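PDB 4UXD: 2-dehydro-3-deoxy-d-gluconate/2-dehydro-3-deoxy-phosphogluconate aldolase from Picrophilus torridus, which is an aldolase of the dihydrodipicolinate synthetase family, whose subunits fold as a barrel of parallel strands wrapped in helices. Local coordinates for residues A[154-157]-A[158-161]; A[68-71]-A[72-75]; A[204-208]-A[209-213]; A[131-134]-A[135-138]. All coordinates share one frame; numbering follows the deposited sequence.

Contact 1. Residues A[154-157]-A[158-161]; sequences YNIP and QFTN
I156 opens the turn that leaves barrel strand 150-155, and its carbonyl oxygen is gripped by two amides from the residues ahead. F159 N reaches I156 O at 3.0 Å from a position 40° out of the carbonyl plane, whereas T160 N comes in that plane at 3.2 Å. Together the two bonds close a single helix-like turn, to which a CA-H...O contact from P157 CA to T160 O (3.3 Å) is added. With I156 CG1 anti to the backbone N (chi1 173°), CD1 is carried obliquely against the F159 ring, 3.3 Å from its CD2. CG2 leaves in another direction, meeting T160 CG2 at 3.9 Å and lying over a face of the Y154 ring. Q158 bends at chi2 (96°), laying OE1 alongside the P157 ring, 3.4 Å from CD, while its NE2 donates to S184 O. F159 itself meets the ring of Y128 of a second subunit. A water accepts from I156 N and donates to both N155 OD1 and N161 O. Backbone bonds therefore fix the turn and the water satisfies the first amide beyond the strand, leaving apolar carbons to form the face toward the neighbouring subunit.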
ATOM      1  N   TYR A 154      -3.040  15.631  16.386  1.00 14.37           N
ATOM      2  CA  TYR A 154      -3.111  15.837  14.954  1.00 23.50           C
ATOM      3  C   TYR A 154      -2.874  14.503  14.230  1.00 18.86           C
ATOM      4  O   TYR A 154      -1.829  13.873  14.378  1.00 14.59           O
ATOM      5  CB  TYR A 154      -2.100  16.905  14.577  1.00 17.77           C
ATOM      6  CG  TYR A 154      -1.984  17.302  13.130  1.00 21.94           C
ATOM      7  CD1 TYR A 154      -2.963  17.004  12.191  1.00 29.74           C
ATOM      8  CD2 TYR A 154      -0.845  17.982  12.703  1.00 34.11           C
ATOM      9  CE1 TYR A 154      -2.798  17.382  10.853  1.00 35.00           C
ATOM     10  CE2 TYR A 154      -0.668  18.365  11.397  1.00 32.09           C
ATOM     11  CZ  TYR A 154      -1.634  18.067  10.474  1.00 42.40           C
ATOM     12  OH  TYR A 154      -1.393  18.470   9.179  1.00 37.18           O
ATOM     13  N   ASN A 155      -3.871  14.045  13.488  1.00 12.87           N
ATOM     14  CA  ASN A 155      -3.729  12.774  12.805  1.00 20.12           C
ATOM     15  C   ASN A 155      -3.606  13.021  11.313  1.00 16.48           C
ATOM     16  O   ASN A 155      -4.542  13.482  10.686  1.00 17.77           O
ATOM     17  CB  ASN A 155      -4.891  11.832  13.116  1.00 13.19           C
ATOM     18  CG  ASN A 155      -4.784  10.509  12.352  1.00 22.86           C
ATOM     19  OD1 ASN A 155      -3.851   9.723  12.569  1.00 18.67           O
ATOM     20  ND2 ASN A 155      -5.728  10.273  11.436  1.00 17.84           N
ATOM     21  N   ILE A 156      -2.434  12.714  10.765  1.00  8.47           N
ATOM     22  CA  ILE A 156      -2.185  12.904   9.347  1.00 18.05           C
ATOM     23  C   ILE A 156      -1.350  11.704   8.844  1.00 19.39           C
ATOM     24  O   ILE A 156      -0.130  11.800   8.702  1.00 18.17           O
ATOM     25  CB  ILE A 156      -1.504  14.295   9.100  1.00 24.51           C
ATOM     26  CG1 ILE A 156      -1.067  14.465   7.646  1.00 26.90           C
ATOM     27  CG2 ILE A 156      -0.312  14.525  10.055  1.00 21.98           C
ATOM     28  CD1 ILE A 156      -0.972  15.906   7.206  1.00 20.20           C
ATOM     29  N   PRO A 157      -2.017  10.542   8.609  1.00 18.90           N
ATOM     30  CA  PRO A 157      -1.314   9.279   8.321  1.00 23.83           C
ATOM     31  C   PRO A 157      -0.556   9.282   6.983  1.00 18.65           C
ATOM     32  O   PRO A 157       0.302   8.437   6.770  1.00 22.67           O
ATOM     33  CB  PRO A 157      -2.450   8.229   8.321  1.00 19.84           C
ATOM     34  CG  PRO A 157      -3.662   8.970   7.971  1.00 19.18           C
ATOM     35  CD  PRO A 157      -3.480  10.349   8.609  1.00 22.64           C
ATOM     36  N   GLN A 158      -0.845  10.255   6.128  1.00 18.88           N
ATOM     37  CA  GLN A 158      -0.074  10.473   4.914  1.00 18.71           C
ATOM     38  C   GLN A 158       1.395  10.793   5.193  1.00 19.82           C
ATOM     39  O   GLN A 158       2.274  10.421   4.413  1.00 15.10           O
ATOM     40  CB  GLN A 158      -0.676  11.622   4.091  1.00 18.41           C
ATOM     41  CG  GLN A 158      -2.105  11.421   3.659  1.00 21.33           C
ATOM     42  CD  GLN A 158      -3.103  12.096   4.597  1.00 30.34           C
ATOM     43  OE1 GLN A 158      -2.905  12.128   5.814  1.00 23.80           O
ATOM     44  NE2 GLN A 158      -4.177  12.647   4.027  1.00 29.48           N
ATOM     45  N   PHE A 159       1.658  11.521   6.278  1.00 13.74           N
ATOM     46  CA  PHE A 159       2.995  12.051   6.494  1.00 20.98           C
ATOM     47  C   PHE A 159       3.680  11.401   7.682  1.00 22.77           C
ATOM     48  O   PHE A 159       4.913  11.358   7.735  1.00 20.22           O
ATOM     49  CB  PHE A 159       2.941  13.587   6.657  1.00 18.06           C
ATOM     50  CG  PHE A 159       2.462  14.311   5.414  1.00 20.35           C
ATOM     51  CD1 PHE A 159       2.611  13.739   4.151  1.00 21.43           C
ATOM     52  CD2 PHE A 159       1.853  15.541   5.507  1.00 17.09           C
ATOM     53  CE1 PHE A 159       2.174  14.390   3.025  1.00 22.55           C
ATOM     54  CE2 PHE A 159       1.405  16.202   4.379  1.00 20.26           C
ATOM     55  CZ  PHE A 159       1.571  15.632   3.135  1.00 25.18           C
ATOM     56  N   THR A 160       2.890  10.867   8.614  1.00 19.58           N
ATOM     57  CA  THR A 160       3.448  10.239   9.803  1.00 16.89           C
ATOM     58  C   THR A 160       2.658   8.989  10.216  1.00 19.55           C
ATOM     59  O   THR A 160       1.656   8.637   9.587  1.00 20.21           O
ATOM     60  CB  THR A 160       3.493  11.251  10.969  1.00 16.25           C
ATOM     61  OG1 THR A 160       4.136  10.654  12.093  1.00 24.23           O
ATOM     62  CG2 THR A 160       2.096  11.694  11.370  1.00 18.75           C
ATOM     63  N   ASN A 161       3.129   8.314  11.260  1.00 19.69           N
ATOM     64  CA  ASN A 161       2.407   7.188  11.837  1.00 17.96           C
ATOM     65  C   ASN A 161       1.007   7.604  12.237  1.00 18.44           C
ATOM     66  O   ASN A 161       0.824   8.663  12.843  1.00 17.55           O
ATOM     67  CB  ASN A 161       3.127   6.642  13.061  1.00 16.30           C
ATOM     68  CG  ASN A 161       4.504   6.134  12.748  1.00 17.08           C
ATOM     69  OD1 ASN A 161       4.655   5.111  12.100  1.00 18.67           O
ATOM     70  ND2 ASN A 161       5.525   6.844  13.222  1.00 17.90           N
TER
HETATM   71  O   HOH W   1      -1.006  10.577  12.043  1.00 15.73           O

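Contact 2. Residues A[68-71]-A[72-75]; sequences TGVF and PYFT
Two successive i to i+3 bonds, Y73 N to V70 O (3.0 Å) and F74 N to F71 O (3.1 Å), wind this loop into a short turn with the spacing of a 3-10 helix, entered through V70 in a left-handed conformation (phi 35°, psi 50°) that is uncommon for a beta-branched residue.

The side chains pack locally around this turn. V70 leans on the Y73 ring: its CB is 3.5 Å from CD2 of the tyrosine, and its CG1 lies near CE2. On the F74 side, V70 CG2 is 3.9 Å from F74 CE2. That same ring carbon comes, in the plane of the ring, to within 3.2 Å of G69 O, so the F74 ring turns its C-H edge toward the carbonyl at the start of the turn. The first torsion of F71 (CG between its backbone N and carbonyl carbon) turns the ring back against P72, whose CD sits over its face, 3.4 Å from the centroid and 16° off the normal, a CH-pi contact between sequence neighbours.

Beyond the turn, Y128 of a second subunit meets the F71 ring edge-to-face and also packs on P72, while I129 of that subunit touches V70 and Y73. Within the chain the segment bridges strand 61-63 and helix 76-88: F71 and F74 both touch R79 of that helix, and T75, at its N-cap, accepts from E78 N through OG1.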
ATOM      1  N   THR A  68       1.355  22.332   6.345  1.00 22.59           N
ATOM      2  CA  THR A  68       1.298  23.354   5.321  1.00 18.90           C
ATOM      3  C   THR A  68       2.472  24.307   5.473  1.00 25.82           C
ATOM      4  O   THR A  68       2.993  24.823   4.477  1.00 26.95           O
ATOM      5  CB  THR A  68      -0.019  24.141   5.401  1.00 19.84           C
ATOM      6  OG1 THR A  68      -1.114  23.254   5.170  1.00 27.28           O
ATOM      7  CG2 THR A  68      -0.053  25.253   4.369  1.00 23.71           C
ATOM      8  N   GLY A  69       2.890  24.527   6.722  1.00 21.57           N
ATOM      9  CA  GLY A  69       4.015  25.402   7.018  1.00 27.00           C
ATOM     10  C   GLY A  69       5.377  24.739   6.894  1.00 26.78           C
ATOM     11  O   GLY A  69       6.397  25.330   7.275  1.00 30.09           O
ATOM     12  N   VAL A  70       5.371  23.527   6.337  1.00 18.29           N
ATOM     13  CA  VAL A  70       6.535  22.663   6.183  1.00 18.44           C
ATOM     14  C   VAL A  70       7.538  22.769   7.338  1.00 22.73           C
ATOM     15  O   VAL A  70       8.745  22.876   7.126  1.00 26.66           O
ATOM     16  CB  VAL A  70       7.260  22.918   4.808  1.00 26.15           C
ATOM     17  CG1 VAL A  70       6.418  22.387   3.659  1.00 26.34           C
ATOM     18  CG2 VAL A  70       7.580  24.362   4.562  1.00 15.08           C
ATOM     19  N   PHE A  71       7.019  22.650   8.561  1.00 25.00           N
ATOM     20  CA  PHE A  71       7.816  22.827   9.777  1.00 23.54           C
ATOM     21  C   PHE A  71       9.090  21.968   9.854  1.00 24.03           C
ATOM     22  O   PHE A  71      10.088  22.448  10.385  1.00 19.81           O
ATOM     23  CB  PHE A  71       6.943  22.578  11.040  1.00 24.67           C
ATOM     24  CG  PHE A  71       6.538  21.141  11.244  1.00 20.95           C
ATOM     25  CD1 PHE A  71       5.361  20.649  10.696  1.00 15.19           C
ATOM     26  CD2 PHE A  71       7.332  20.286  11.990  1.00 16.46           C
ATOM     27  CE1 PHE A  71       5.001  19.339  10.863  1.00 17.85           C
ATOM     28  CE2 PHE A  71       6.972  18.978  12.163  1.00 18.99           C
ATOM     29  CZ  PHE A  71       5.797  18.494  11.591  1.00 17.09           C
ATOM     30  N   PRO A  72       9.086  20.721   9.323  1.00 18.03           N
ATOM     31  CA  PRO A  72      10.336  19.974   9.522  1.00 19.38           C
ATOM     32  C   PRO A  72      11.495  20.431   8.633  1.00 24.98           C
ATOM     33  O   PRO A  72      12.613  19.947   8.782  1.00 19.86           O
ATOM     34  CB  PRO A  72       9.942  18.535   9.173  1.00 17.31           C
ATOM     35  CG  PRO A  72       8.854  18.679   8.229  1.00 19.86           C
ATOM     36  CD  PRO A  72       8.069  19.884   8.662  1.00 18.12           C
ATOM     37  N   TYR A  73      11.237  21.336   7.700  1.00 24.23           N
ATOM     38  CA  TYR A  73      12.317  21.847   6.870  1.00 24.02           C
ATOM     39  C   TYR A  73      13.116  22.906   7.645  1.00 22.21           C
ATOM     40  O   TYR A  73      14.192  23.284   7.226  1.00 17.59           O
ATOM     41  CB  TYR A  73      11.782  22.431   5.550  1.00 20.69           C
ATOM     42  CG  TYR A  73      11.081  21.443   4.641  1.00 19.93           C
ATOM     43  CD1 TYR A  73      11.155  20.067   4.874  1.00 27.09           C
ATOM     44  CD2 TYR A  73      10.342  21.878   3.550  1.00 20.01           C
ATOM     45  CE1 TYR A  73      10.512  19.152   4.055  1.00 18.95           C
ATOM     46  CE2 TYR A  73       9.692  20.961   2.709  1.00 30.10           C
ATOM     47  CZ  TYR A  73       9.779  19.597   2.969  1.00 24.73           C
ATOM     48  OH  TYR A  73       9.135  18.681   2.141  1.00 16.58           O
ATOM     49  N   PHE A  74      12.599  23.346   8.788  1.00 22.03           N
ATOM     50  CA  PHE A  74      13.210  24.433   9.547  1.00 23.18           C
ATOM     51  C   PHE A  74      13.916  23.931  10.793  1.00 24.75           C
ATOM     52  O   PHE A  74      13.610  22.850  11.314  1.00 25.86           O
ATOM     53  CB  PHE A  74      12.149  25.473   9.944  1.00 27.75           C
ATOM     54  CG  PHE A  74      11.441  26.093   8.775  1.00 25.95           C
ATOM     55  CD1 PHE A  74      12.054  27.068   8.015  1.00 18.17           C
ATOM     56  CD2 PHE A  74      10.165  25.686   8.426  1.00 31.13           C
ATOM     57  CE1 PHE A  74      11.403  27.620   6.941  1.00 27.40           C
ATOM     58  CE2 PHE A  74       9.515  26.238   7.342  1.00 23.71           C
ATOM     59  CZ  PHE A  74      10.132  27.202   6.602  1.00 25.21           C
ATOM     60  N   THR A  75      14.853  24.739  11.276  1.00 24.27           N
ATOM     61  CA  THR A  75      15.564  24.450  12.517  1.00 25.90           C
ATOM     62  C   THR A  75      14.669  24.693  13.711  1.00 22.83           C
ATOM     63  O   THR A  75      13.683  25.419  13.630  1.00 25.60           O
ATOM     64  CB  THR A  75      16.823  25.334  12.689  1.00 27.26           C
ATOM     65  OG1 THR A  75      16.424  26.702  12.839  1.00 29.75           O
ATOM     66  CG2 THR A  75      17.746  25.203  11.502  1.00 26.60           C
TER

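Contact 3. Residues A[204-208]-A[209-213]; sequences VFQGQ and DDLLF. With GOL (glycerol), chain F; IPA (isopropyl alcohol), chain G.
Q206 curls back on its own chain while lying across L211, so that one side chain both braces the backbone and packs on L211, just before helix 212-217. Its chain bends at chi2 (57°), and OE1 accepts from Q208 N at 3.1 Å on a carbonyl lone pair, with a C=O...N angle of 120°. The amide carbon Q206 CD rests against L211 CB at 3.7 Å, and Q206 NE2 has its own partner, S215 OG. L211 in turn donates its N to Q208 O at 2.9 Å, and its CG packs 4.0 Å from Q208 CB. These interactions link barrel strand 203-206 to helix 212-217, the first two elements of a beta-alpha-beta unit.

The polar groups of the connecting loop face two small molecules. Glycerol donates from O3 to G207 O (2.9 Å) and from O1 to D209 OD1 (3.0 Å), while Q208 NE2 donates to isopropyl alcohol O2 at 3.2 Å as well as to S184 O. D209 OD2 is paired with T227 OG1, and D210 OD1 forms a salt bridge with R189 of a third subunit. A carbonyl and a carboxylate oxygen are thus set to take hydroxyl donors from a single molecule, consistent with a polar pocket at this end of the barrel, although both molecules probably come from the crystallisation liquor.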
ATOM      1  N   VAL A 204     -13.146  18.317  17.316  1.00 16.60           N
ATOM      2  CA  VAL A 204     -12.763  17.434  16.224  1.00 25.75           C
ATOM      3  C   VAL A 204     -12.767  18.231  14.922  1.00 27.48           C
ATOM      4  O   VAL A 204     -13.827  18.584  14.410  1.00 24.52           O
ATOM      5  CB  VAL A 204     -13.706  16.227  16.116  1.00 24.18           C
ATOM      6  CG1 VAL A 204     -13.254  15.290  15.039  1.00 24.20           C
ATOM      7  CG2 VAL A 204     -13.770  15.488  17.444  1.00 23.67           C
ATOM      8  N   PHE A 205     -11.579  18.526  14.400  1.00 24.11           N
ATOM      9  CA  PHE A 205     -11.462  19.363  13.210  1.00 27.82           C
ATOM     10  C   PHE A 205     -11.200  18.554  11.934  1.00 21.99           C
ATOM     11  O   PHE A 205     -10.396  17.629  11.926  1.00 21.24           O
ATOM     12  CB  PHE A 205     -10.340  20.389  13.394  1.00 30.42           C
ATOM     13  CG  PHE A 205     -10.674  21.517  14.338  1.00 24.30           C
ATOM     14  CD1 PHE A 205     -10.400  21.409  15.688  1.00 26.15           C
ATOM     15  CD2 PHE A 205     -11.227  22.702  13.866  1.00 29.25           C
ATOM     16  CE1 PHE A 205     -10.685  22.453  16.557  1.00 27.64           C
ATOM     17  CE2 PHE A 205     -11.521  23.754  14.734  1.00 29.39           C
ATOM     18  CZ  PHE A 205     -11.243  23.628  16.075  1.00 27.37           C
ATOM     19  N   GLN A 206     -11.880  18.934  10.860  1.00 24.74           N
ATOM     20  CA  GLN A 206     -11.642  18.367   9.545  1.00 17.96           C
ATOM     21  C   GLN A 206     -10.475  19.112   8.884  1.00 26.34           C
ATOM     22  O   GLN A 206     -10.504  20.332   8.749  1.00 26.37           O
ATOM     23  CB  GLN A 206     -12.913  18.456   8.686  1.00 19.64           C
ATOM     24  CG  GLN A 206     -12.744  18.005   7.222  1.00 18.99           C
ATOM     25  CD  GLN A 206     -12.223  16.575   7.090  1.00 23.34           C
ATOM     26  OE1 GLN A 206     -11.035  16.361   6.850  1.00 24.79           O
ATOM     27  NE2 GLN A 206     -13.108  15.593   7.247  1.00 19.87           N
ATOM     28  N   GLY A 207      -9.463  18.369   8.448  1.00 25.73           N
ATOM     29  CA  GLY A 207      -8.242  18.954   7.936  1.00 21.16           C
ATOM     30  C   GLY A 207      -8.235  19.143   6.442  1.00 21.84           C
ATOM     31  O   GLY A 207      -7.300  19.722   5.896  1.00 22.84           O
ATOM     32  N   GLN A 208      -9.262  18.637   5.772  1.00 23.76           N
ATOM     33  CA  GLN A 208      -9.329  18.732   4.313  1.00 26.81           C
ATOM     34  C   GLN A 208     -10.470  19.643   3.908  1.00 26.74           C
ATOM     35  O   GLN A 208     -11.627  19.370   4.214  1.00 25.56           O
ATOM     36  CB  GLN A 208      -9.501  17.355   3.667  1.00 26.92           C
ATOM     37  CG  GLN A 208      -8.354  16.386   3.909  1.00 25.85           C
ATOM     38  CD  GLN A 208      -7.029  16.840   3.310  1.00 27.37           C
ATOM     39  OE1 GLN A 208      -6.952  17.858   2.620  1.00 24.67           O
ATOM     40  NE2 GLN A 208      -5.974  16.083   3.586  1.00 20.78           N
ATOM     41  N   ASP A 209     -10.118  20.720   3.210  1.00 28.67           N
ATOM     42  CA  ASP A 209     -11.040  21.800   2.879  1.00 23.39           C
ATOM     43  C   ASP A 209     -12.276  21.337   2.109  1.00 24.21           C
ATOM     44  O   ASP A 209     -13.378  21.843   2.324  1.00 19.37           O
ATOM     45  CB  ASP A 209     -10.312  22.866   2.058  1.00 34.49           C
ATOM     46  CG  ASP A 209      -9.004  23.313   2.695  1.00 31.26           C
ATOM     47  OD1 ASP A 209      -8.344  22.503   3.385  1.00 30.40           O
ATOM     48  OD2 ASP A 209      -8.636  24.487   2.498  1.00 29.16           O
ATOM     49  N   ASP A 210     -12.109  20.385   1.204  1.00 24.81           N
ATOM     50  CA  ASP A 210     -13.256  19.958   0.410  1.00 28.81           C
ATOM     51  C   ASP A 210     -14.243  19.112   1.220  1.00 26.04           C
ATOM     52  O   ASP A 210     -15.386  18.920   0.808  1.00 27.63           O
ATOM     53  CB  ASP A 210     -12.802  19.206  -0.846  1.00 32.67           C
ATOM     54  CG  ASP A 210     -11.726  18.188  -0.575  1.00 30.76           C
ATOM     55  OD1 ASP A 210     -10.990  18.317   0.432  1.00 22.72           O
ATOM     56  OD2 ASP A 210     -11.613  17.258  -1.406  1.00 42.10           O
ATOM     57  N   LEU A 211     -13.817  18.646   2.390  1.00 23.99           N
ATOM     58  CA  LEU A 211     -14.634  17.775   3.213  1.00 17.62           C
ATOM     59  C   LEU A 211     -15.343  18.512   4.356  1.00 27.43           C
ATOM     60  O   LEU A 211     -16.108  17.904   5.128  1.00 24.74           O
ATOM     61  CB  LEU A 211     -13.780  16.650   3.786  1.00 20.15           C
ATOM     62  CG  LEU A 211     -13.044  15.729   2.814  1.00 25.79           C
ATOM     63  CD1 LEU A 211     -12.590  14.497   3.583  1.00 30.52           C
ATOM     64  CD2 LEU A 211     -13.876  15.320   1.619  1.00 21.93           C
ATOM     65  N   LEU A 212     -15.109  19.815   4.451  1.00 26.00           N
ATOM     66  CA  LEU A 212     -15.643  20.615   5.551  1.00 32.37           C
ATOM     67  C   LEU A 212     -17.165  20.522   5.668  1.00 31.84           C
ATOM     68  O   LEU A 212     -17.700  20.357   6.763  1.00 24.99           O
ATOM     69  CB  LEU A 212     -15.231  22.084   5.389  1.00 31.69           C
ATOM     70  CG  LEU A 212     -15.658  23.030   6.516  1.00 43.71           C
ATOM     71  CD1 LEU A 212     -15.204  22.521   7.901  1.00 44.80           C
ATOM     72  CD2 LEU A 212     -15.103  24.425   6.265  1.00 43.88           C
ATOM     73  N   PHE A 213     -17.869  20.619   4.544  1.00 31.06           N
ATOM     74  CA  PHE A 213     -19.325  20.622   4.606  1.00 38.80           C
ATOM     75  C   PHE A 213     -19.852  19.285   5.140  1.00 35.84           C
ATOM     76  O   PHE A 213     -20.649  19.261   6.075  1.00 36.37           O
ATOM     77  CB  PHE A 213     -19.934  20.930   3.242  1.00 38.27           C
ATOM     78  CG  PHE A 213     -21.428  21.022   3.268  1.00 41.14           C
ATOM     79  CD1 PHE A 213     -22.057  22.165   3.740  1.00 43.90           C
ATOM     80  CD2 PHE A 213     -22.205  19.962   2.836  1.00 46.86           C
ATOM     81  CE1 PHE A 213     -23.440  22.248   3.772  1.00 46.70           C
ATOM     82  CE2 PHE A 213     -23.580  20.044   2.865  1.00 46.68           C
ATOM     83  CZ  PHE A 213     -24.201  21.187   3.337  1.00 43.66           C
TER
HETATM   84  C1  GOL F1276      -5.365  21.448   2.574  1.00 39.11           C
HETATM   85  O1  GOL F1276      -5.544  22.826   2.340  1.00 25.45           O
HETATM   86  C2  GOL F1276      -4.154  21.201   3.466  1.00 40.53           C
HETATM   87  O2  GOL F1276      -4.031  19.810   3.701  1.00 52.25           O
HETATM   88  C3  GOL F1276      -4.267  21.975   4.782  1.00 37.37           C
HETATM   89  O3  GOL F1276      -5.576  21.951   5.309  1.00 25.60           O
HETATM   90  C1  IPA G1277      -1.131  17.077   2.088  1.00 46.79           C
HETATM   91  C2  IPA G1277      -2.363  16.776   2.923  1.00 38.62           C
HETATM   92  C3  IPA G1277      -2.720  15.291   2.871  1.00 38.55           C
HETATM   93  O2  IPA G1277      -3.409  17.542   2.380  1.00 41.55           O

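Contact 4. Residues A[131-134]-A[135-138]; sequences LNQE and AIYH
L131 and I136 close over the first turn of helix 133-144 on its buried side, with L131 CB 4.0 Å from I136 CG1. L131 CD2 extends to A135 CB, and I136 CD1 lies 3.3 Å from N132 O, a carbonyl that also accepts a long, weak bond from I136 N. Q133 runs beside I136 in the same direction, bringing NE2 to 3.7 Å from I136 CD1; its amide is held further on, OE1 by D164 N and T167 OG1, NE2 by K162 O.

The motif is a helix N-cap. A chi1 of 61° folds N132 CG back over the chain, bringing OD1 round to accept from A135 N at 3.0 Å, nearly along the C=O axis. Regular i to i+4 bonds follow, Y137 N to Q133 O (2.8 Å) and H138 N to E134 O (2.9 Å). Q267 and Y291 of a second subunit take the N and ND2 of N132.

The opposite character appears at E134, which is largely exposed, though Y291 of the second subunit packs against it. E134 lies alongside Y137, pointing the same way, yet the approach is slack: OE2 is 4.0 Å from Y137 CD2, with carboxylate and ring planes 89° apart. H138 extends from the same turn, and its CB passes 3.4 Å from E134 O.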
ATOM      1  N   LEU A 131       5.900   3.236  13.707  1.00 28.58           N
ATOM      2  CA  LEU A 131       5.523   2.971  15.092  1.00 24.25           C
ATOM      3  C   LEU A 131       4.156   2.325  15.223  1.00 23.61           C
ATOM      4  O   LEU A 131       3.231   2.669  14.490  1.00 22.07           O
ATOM      5  CB  LEU A 131       5.518   4.266  15.897  1.00 28.08           C
ATOM      6  CG  LEU A 131       6.813   5.054  16.003  1.00 24.65           C
ATOM      7  CD1 LEU A 131       6.530   6.351  16.759  1.00 28.06           C
ATOM      8  CD2 LEU A 131       7.912   4.247  16.677  1.00 21.08           C
ATOM      9  N   ASN A 132       4.035   1.404  16.179  1.00 24.74           N
ATOM     10  CA  ASN A 132       2.737   0.894  16.612  1.00 19.88           C
ATOM     11  C   ASN A 132       2.075   1.882  17.596  1.00 25.56           C
ATOM     12  O   ASN A 132       2.630   2.950  17.884  1.00 25.37           O
ATOM     13  CB  ASN A 132       2.893  -0.488  17.255  1.00 19.19           C
ATOM     14  CG  ASN A 132       3.798  -0.472  18.500  1.00 33.42           C
ATOM     15  OD1 ASN A 132       4.021   0.571  19.114  1.00 40.29           O
ATOM     16  ND2 ASN A 132       4.312  -1.635  18.876  1.00 25.29           N
ATOM     17  N   GLN A 133       0.921   1.518  18.147  1.00 25.16           N
ATOM     18  CA  GLN A 133       0.189   2.414  19.041  1.00 25.45           C
ATOM     19  C   GLN A 133       0.758   2.508  20.482  1.00 24.44           C
ATOM     20  O   GLN A 133       0.557   3.511  21.152  1.00 19.41           O
ATOM     21  CB  GLN A 133      -1.287   1.989  19.104  1.00 22.95           C
ATOM     22  CG  GLN A 133      -2.028   2.060  17.779  1.00 21.49           C
ATOM     23  CD  GLN A 133      -1.922   3.417  17.080  1.00 21.00           C
ATOM     24  OE1 GLN A 133      -2.466   4.416  17.538  1.00 21.09           O
ATOM     25  NE2 GLN A 133      -1.230   3.442  15.953  1.00 24.26           N
ATOM     26  N   GLU A 134       1.453   1.481  20.968  1.00 32.01           N
ATOM     27  CA  GLU A 134       2.043   1.546  22.310  1.00 29.83           C
ATOM     28  C   GLU A 134       3.166   2.612  22.351  1.00 35.48           C
ATOM     29  O   GLU A 134       3.275   3.404  23.297  1.00 28.20           O
ATOM     30  CB  GLU A 134       2.575   0.170  22.725  1.00 41.44           C
ATOM     31  CG  GLU A 134       3.127   0.071  24.161  1.00 58.72           C
ATOM     32  CD  GLU A 134       2.048   0.167  25.241  1.00 75.71           C
ATOM     33  OE1 GLU A 134       1.266  -0.801  25.399  1.00 70.57           O
ATOM     34  OE2 GLU A 134       1.992   1.204  25.946  1.00 74.37           O
ATOM     35  N   ALA A 135       3.984   2.642  21.307  1.00 24.66           N
ATOM     36  CA  ALA A 135       5.069   3.602  21.221  1.00 23.89           C
ATOM     37  C   ALA A 135       4.512   5.014  21.135  1.00 26.88           C
ATOM     38  O   ALA A 135       5.009   5.961  21.779  1.00 19.36           O
ATOM     39  CB  ALA A 135       5.939   3.303  20.021  1.00 20.35           C
ATOM     40  N   ILE A 136       3.470   5.145  20.327  1.00 25.30           N
ATOM     41  CA  ILE A 136       2.835   6.429  20.102  1.00 22.87           C
ATOM     42  C   ILE A 136       2.197   6.890  21.396  1.00 27.40           C
ATOM     43  O   ILE A 136       2.359   8.044  21.803  1.00 21.97           O
ATOM     44  CB  ILE A 136       1.795   6.341  18.974  1.00 20.25           C
ATOM     45  CG1 ILE A 136       2.513   6.284  17.623  1.00 16.01           C
ATOM     46  CG2 ILE A 136       0.814   7.518  19.028  1.00 17.41           C
ATOM     47  CD1 ILE A 136       1.659   5.766  16.487  1.00 19.28           C
ATOM     48  N   TYR A 137       1.483   5.978  22.052  1.00 30.31           N
ATOM     49  CA  TYR A 137       0.873   6.286  23.336  1.00 26.42           C
ATOM     50  C   TYR A 137       1.929   6.774  24.336  1.00 22.31           C
ATOM     51  O   TYR A 137       1.847   7.898  24.815  1.00 22.06           O
ATOM     52  CB  TYR A 137       0.141   5.074  23.893  1.00 28.48           C
ATOM     53  CG  TYR A 137      -0.316   5.300  25.295  1.00 38.35           C
ATOM     54  CD1 TYR A 137      -1.473   6.018  25.558  1.00 44.82           C
ATOM     55  CD2 TYR A 137       0.428   4.832  26.367  1.00 46.20           C
ATOM     56  CE1 TYR A 137      -1.883   6.254  26.851  1.00 49.82           C
ATOM     57  CE2 TYR A 137       0.028   5.061  27.660  1.00 47.83           C
ATOM     58  CZ  TYR A 137      -1.123   5.775  27.898  1.00 54.32           C
ATOM     59  OH  TYR A 137      -1.533   6.002  29.186  1.00 67.34           O
ATOM     60  N   HIS A 138       2.928   5.940  24.618  1.00 17.67           N
ATOM     61  CA  HIS A 138       3.969   6.290  25.575  1.00 31.30           C
ATOM     62  C   HIS A 138       4.647   7.638  25.238  1.00 30.60           C
ATOM     63  O   HIS A 138       5.021   8.408  26.121  1.00 26.99           O
ATOM     64  CB  HIS A 138       5.008   5.168  25.652  1.00 21.93           C
ATOM     65  CG  HIS A 138       6.061   5.399  26.688  1.00 35.81           C
ATOM     66  ND1 HIS A 138       7.310   4.821  26.619  1.00 54.04           N
ATOM     67  CD2 HIS A 138       6.055   6.148  27.815  1.00 50.37           C
ATOM     68  CE1 HIS A 138       8.027   5.205  27.662  1.00 56.55           C
ATOM     69  NE2 HIS A 138       7.291   6.015  28.402  1.00 46.85           N
TER

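From the N terminus the order is contact 2, contact 4, contact 1 and contact 3; each is a short local contact within one continuous stretch that closes before the next opens, so none nests or crosses. Contact 2 closes the connection between strand 61-63 and helix 76-88. Contact 4 starts helix 133-144, which is followed by strand 150-155, and contact 1 turns the chain away from that strand. A probable hydrogen bond from L131 N to N161 OD1 (2.8 Å) ties contacts 1 and 4. Contact 3 turns from strand 203-206 into helix 212-217 and touches contact 1 where Q158 packs on Q208. Contact 2 touches none of the others, but it shares the second subunit with contacts 1 and 4.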